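Local coordinates for protein carboxylesterase (Est-2) (Archaeoglobus fulgidus, PDB 5FRD) that probably hydrolyses carboxylic ester bonds as an alpha/beta hydrolase and holds a molecule of coenzyme A in the vicinity of its active site, at residues I7-V12 with L76-G81; P52-S57 with D66-Y71. All blocks are in the same frame, centred on the assembly; numbering follows the deposited sequence. Where two conformers were deposited one is given.

Contact 1: I7-V12 with L76-G81; sequences IDVDGV and LKKTVG
With chi1 at 66°, Ile7 holds CG1 between its own backbone N and carbonyl carbon, and the extended second torsion carries CD1 on to the aliphatic chain of Lys78. Lys78 answers with a chain that runs out straight as far as CE and then bends at the last torsion (chi4 -68°), so that the chain crosses the strand at a slant before its ammonium turns off. Ile7 CD1 meets Lys78 CD at 4.1 Å, methyl against methylene, while the other branch of the isoleucine, CG2, just reaches Thr79 CG2. Further along, Lys78 CE settles 3.4 Å from Asp8 O and 4.3 Å from Val9 CG2. The charged end joins the strand through a single water, which accepts from Lys78 NZ at 2.9 Å and donates to Asp8 O at 2.8 Å. The carboxylate of Asp8 is engaged elsewhere: OD2 takes the N-H of Gly11 on its syn side at 2.9 Å, an Asx motif that braces the type I' turn from Val9 to Val12. On the helix side, Thr79 OG1 bonds to Ser75 O, leaving its methyl for Ile7. The example illustrates how a lysine can serve an interface chiefly through its methylenes. Here that surface contact joins the far part of helix 65-79 to the edge strand of the central sheet, whose first two strands form an antiparallel beta hairpin as the alpha/beta-hydrolase fold begins.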
# COMPACT_ATOMS: atom_id res chain seq x y z
N ILE A 7 -6.13 -15.88 -9.74
CA ILE A 7 -4.99 -16.33 -10.56
C ILE A 7 -4.17 -17.29 -9.71
O ILE A 7 -4.40 -17.48 -8.52
CB ILE A 7 -4.10 -15.14 -11.03
CG1 ILE A 7 -3.41 -14.45 -9.86
CG2 ILE A 7 -4.93 -14.19 -11.86
CD1 ILE A 7 -2.41 -13.42 -10.29
N ASP A 8 -3.19 -17.93 -10.36
CA ASP A 8 -2.28 -18.84 -9.68
C ASP A 8 -0.87 -18.32 -9.82
O ASP A 8 -0.44 -18.00 -10.92
CB ASP A 8 -2.37 -20.24 -10.29
CG ASP A 8 -1.46 -21.22 -9.56
OD1 ASP A 8 -1.85 -21.69 -8.48
OD2 ASP A 8 -0.34 -21.48 -10.07
N VAL A 9 -0.16 -18.23 -8.70
CA VAL A 9 1.25 -17.91 -8.69
C VAL A 9 2.01 -19.07 -8.03
O VAL A 9 2.00 -19.21 -6.82
CB VAL A 9 1.55 -16.58 -7.95
CG1 VAL A 9 3.05 -16.31 -7.90
CG2 VAL A 9 0.81 -15.44 -8.64
N ASP A 10 2.68 -19.88 -8.88
CA ASP A 10 3.45 -21.06 -8.40
C ASP A 10 2.66 -21.96 -7.47
O ASP A 10 3.18 -22.44 -6.46
CB ASP A 10 4.72 -20.60 -7.68
CG ASP A 10 5.60 -19.73 -8.54
OD1 ASP A 10 5.47 -19.78 -9.78
OD2 ASP A 10 6.41 -18.99 -7.96
N GLY A 11 1.39 -22.16 -7.78
CA GLY A 11 0.53 -22.99 -6.96
C GLY A 11 -0.17 -22.31 -5.80
O GLY A 11 -0.93 -22.95 -5.08
N VAL A 12 0.08 -21.01 -5.59
CA VAL A 12 -0.59 -20.22 -4.56
C VAL A 12 -1.72 -19.47 -5.27
O VAL A 12 -1.48 -18.72 -6.23
CB VAL A 12 0.39 -19.23 -3.90
CG1 VAL A 12 -0.31 -18.37 -2.84
CG2 VAL A 12 1.56 -19.98 -3.26
N LEU A 76 0.88 -8.79 -11.03
CA LEU A 76 0.82 -7.67 -11.92
C LEU A 76 1.04 -8.14 -13.37
O LEU A 76 0.27 -7.84 -14.25
CB LEU A 76 1.84 -6.61 -11.48
CG LEU A 76 1.83 -5.26 -12.15
CD1 LEU A 76 2.63 -4.26 -11.33
CD2 LEU A 76 2.33 -5.28 -13.59
N LYS A 77 2.10 -8.92 -13.56
CA LYS A 77 2.40 -9.43 -14.90
C LYS A 77 1.21 -10.19 -15.50
O LYS A 77 0.92 -10.04 -16.69
CB LYS A 77 3.63 -10.33 -14.86
CG LYS A 77 4.93 -9.61 -14.67
CD LYS A 77 6.06 -10.60 -14.38
CE LYS A 77 7.38 -9.91 -14.12
NZ LYS A 77 8.45 -10.88 -13.78
N LYS A 78 0.51 -10.97 -14.68
CA LYS A 78 -0.60 -11.83 -15.15
C LYS A 78 -1.92 -11.10 -15.35
O LYS A 78 -2.85 -11.66 -15.93
CB LYS A 78 -0.83 -12.99 -14.16
CG LYS A 78 0.28 -14.05 -14.20
CD LYS A 78 0.14 -15.05 -13.05
CE LYS A 78 1.36 -15.92 -12.88
NZ LYS A 78 1.55 -16.86 -14.02
N THR A 79 -2.03 -9.87 -14.84
CA THR A 79 -3.27 -9.13 -14.93
C THR A 79 -3.19 -7.96 -15.88
O THR A 79 -3.97 -7.85 -16.82
CB THR A 79 -3.75 -8.67 -13.53
OG1 THR A 79 -2.70 -7.96 -12.87
CG2 THR A 79 -4.19 -9.84 -12.69
N VAL A 80 -2.24 -7.06 -15.64
CA VAL A 80 -2.09 -5.82 -16.43
C VAL A 80 -0.78 -5.72 -17.22
O VAL A 80 -0.70 -4.88 -18.11
CB VAL A 80 -2.29 -4.56 -15.56
CG1 VAL A 80 -3.78 -4.44 -15.19
CG2 VAL A 80 -1.45 -4.59 -14.32
N GLY A 81 0.21 -6.55 -16.93
CA GLY A 81 1.46 -6.56 -17.68
C GLY A 81 2.44 -5.54 -17.17
O GLY A 81 3.52 -5.92 -16.73
O HOH W 1 -0.60 -18.73 -13.67

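Contact 2: P52-S57 with D66-Y71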
# COMPACT_ATOMS: atom_id res chain seq x y z
N PRO A 52 -0.99 -12.93 -0.44
CA PRO A 52 -1.16 -14.19 0.30
C PRO A 52 -1.22 -13.93 1.80
O PRO A 52 -0.62 -12.96 2.30
CB PRO A 52 0.08 -14.98 -0.10
CG PRO A 52 0.41 -14.47 -1.46
CD PRO A 52 0.10 -12.99 -1.41
N ASN A 53 -2.01 -14.74 2.49
CA ASN A 53 -2.34 -14.57 3.91
C ASN A 53 -3.40 -13.53 4.22
O ASN A 53 -3.71 -13.32 5.39
CB ASN A 53 -1.10 -14.34 4.78
CG ASN A 53 -0.04 -15.39 4.55
OD1 ASN A 53 -0.34 -16.57 4.64
ND2 ASN A 53 1.14 -14.98 4.16
N HIS A 54 -3.95 -12.91 3.18
CA HIS A 54 -4.93 -11.84 3.31
C HIS A 54 -6.09 -12.08 2.37
O HIS A 54 -5.96 -12.70 1.31
CB HIS A 54 -4.29 -10.49 2.99
CG HIS A 54 -3.07 -10.18 3.81
ND1 HIS A 54 -1.84 -10.75 3.56
CD2 HIS A 54 -2.89 -9.36 4.86
CE1 HIS A 54 -0.96 -10.30 4.43
NE2 HIS A 54 -1.57 -9.43 5.22
N GLY A 55 -7.25 -11.55 2.74
CA GLY A 55 -8.44 -11.62 1.87
C GLY A 55 -8.78 -13.03 1.45
O GLY A 55 -8.81 -13.94 2.30
N GLN A 56 -9.00 -13.21 0.16
CA GLN A 56 -9.36 -14.52 -0.38
C GLN A 56 -8.19 -15.27 -1.01
O GLN A 56 -8.39 -16.27 -1.72
CB GLN A 56 -10.51 -14.38 -1.36
CG GLN A 56 -11.71 -13.72 -0.74
CD GLN A 56 -12.42 -14.63 0.24
OE1 GLN A 56 -12.50 -15.84 0.04
NE2 GLN A 56 -12.85 -14.06 1.35
N SER A 57 -6.97 -14.79 -0.80
CA SER A 57 -5.79 -15.48 -1.24
C SER A 57 -5.43 -16.65 -0.31
O SER A 57 -5.80 -16.65 0.86
CB SER A 57 -4.64 -14.50 -1.41
OG SER A 57 -4.92 -13.64 -2.49
N ASP A 66 10.42 -8.72 0.34
CA ASP A 66 10.80 -9.21 -0.99
C ASP A 66 9.94 -10.36 -1.48
O ASP A 66 9.59 -10.42 -2.67
CB ASP A 66 12.28 -9.67 -1.00
CG ASP A 66 13.26 -8.55 -1.34
OD1 ASP A 66 12.96 -7.73 -2.23
OD2 ASP A 66 14.34 -8.50 -0.72
N GLU A 67 9.58 -11.30 -0.60
CA GLU A 67 8.73 -12.41 -0.98
C GLU A 67 7.31 -11.91 -1.38
O GLU A 67 6.74 -12.37 -2.36
CB GLU A 67 8.73 -13.45 0.16
CG GLU A 67 10.00 -14.29 0.18
CD GLU A 67 10.31 -14.93 1.53
OE1 GLU A 67 9.39 -15.47 2.17
OE2 GLU A 67 11.49 -14.89 1.94
N TYR A 68 6.75 -10.98 -0.60
CA TYR A 68 5.50 -10.39 -1.04
C TYR A 68 5.64 -9.67 -2.37
O TYR A 68 4.72 -9.68 -3.20
CB TYR A 68 4.91 -9.44 0.01
CG TYR A 68 4.13 -10.11 1.11
CD1 TYR A 68 3.19 -11.08 0.83
CD2 TYR A 68 4.27 -9.73 2.44
CE1 TYR A 68 2.46 -11.70 1.81
CE2 TYR A 68 3.54 -10.37 3.45
CZ TYR A 68 2.62 -11.36 3.11
OH TYR A 68 1.90 -12.04 4.08
N ALA A 69 6.78 -9.03 -2.61
CA ALA A 69 7.01 -8.38 -3.90
C ALA A 69 7.06 -9.36 -5.07
O ALA A 69 6.66 -9.00 -6.18
CB ALA A 69 8.28 -7.54 -3.84
N TYR A 70 7.54 -10.57 -4.82
CA TYR A 70 7.47 -11.61 -5.83
C TYR A 70 6.02 -11.93 -6.18
O TYR A 70 5.65 -11.94 -7.36
CB TYR A 70 8.20 -12.88 -5.36
CG TYR A 70 8.00 -14.02 -6.31
CD1 TYR A 70 8.71 -14.05 -7.51
CD2 TYR A 70 7.08 -15.02 -6.05
CE1 TYR A 70 8.53 -15.07 -8.42
CE2 TYR A 70 6.89 -16.05 -6.97
CZ TYR A 70 7.61 -16.05 -8.15
OH TYR A 70 7.47 -17.06 -9.08
N TYR A 71 5.18 -12.19 -5.18
CA TYR A 71 3.76 -12.43 -5.47
C TYR A 71 3.09 -11.25 -6.16
O TYR A 71 2.31 -11.44 -7.10
CB TYR A 71 2.96 -12.82 -4.23
CG TYR A 71 3.33 -14.18 -3.71
CD1 TYR A 71 2.92 -15.33 -4.38
CD2 TYR A 71 4.11 -14.32 -2.56
CE1 TYR A 71 3.30 -16.59 -3.93
CE2 TYR A 71 4.48 -15.57 -2.10
CZ TYR A 71 4.08 -16.69 -2.79
OH TYR A 71 4.46 -17.93 -2.32
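Tyr68 reaches from helix 65-79 to the loop that follows strand 47-49, a strand-to-helix connection of the alpha/beta-hydrolase fold. From CB, its first torsion (chi1 -83°) sets CG anti to the carbonyl carbon and aims the ring at the loop. Along one ring edge, Tyr68 CE1 has Pro52 O at 3.4 Å, near the ring plane, and Pro52 CD a little farther off. The ring meets that of His54 obliquely, and Tyr68 OH comes 3.4 Å from His54 CE1, at the edge of the imidazole and near its plane. At the tip, Tyr68 OH accepts an almost straight hydrogen bond (174°) from Asn53 ND2 at 3.0 Å; the oxygen lies in the plane of the amide, which is itself turned steeply against the ring. That amide nitrogen also donates to Val60 O, so one group ties the loop both to itself and to the helix. His54 is fixed at two nitrogens, ND1 giving a bond to Pro52 O and NE2 one to Asp168 OD2 on helix 162-173. A phenylalanine in place of Tyr68 would probably leave the Asn53 amide without its acceptor on the helix and weaken the tie between helix and loop. One helical turn on, Tyr71 offers a ring face to the proline in a CH-pi contact: Pro52 CG stands 3.9 Å from the Tyr71 ring centroid, 18° off its normal.

How the contacts relate
Contacts 1 and 2 illustrate how one helix can serve two neighbours: both use helix 65-79, with centres about 11 Å apart. In chain order, 7-12 comes first, then 52-57, 66-71 and 76-81, so contact 2 falls within the span bracketed by contact 1. Residues 66-71 of the helix face the loop after strand 47-49, whereas residues 76-81 face edge strand 3-9. The contacts touch directly: Val9 CG1 packs on Tyr71 CD1 at 3.7 Å, and Asp10 OD2 probably hydrogen-bonds Tyr70 OH. Strand, loop and helix thus meet beside the sheet's first strands: contact 1 at the surface, away from known sites, contact 2 buried, with the Tyr68 side chain about 12 Å from bound coenzyme A.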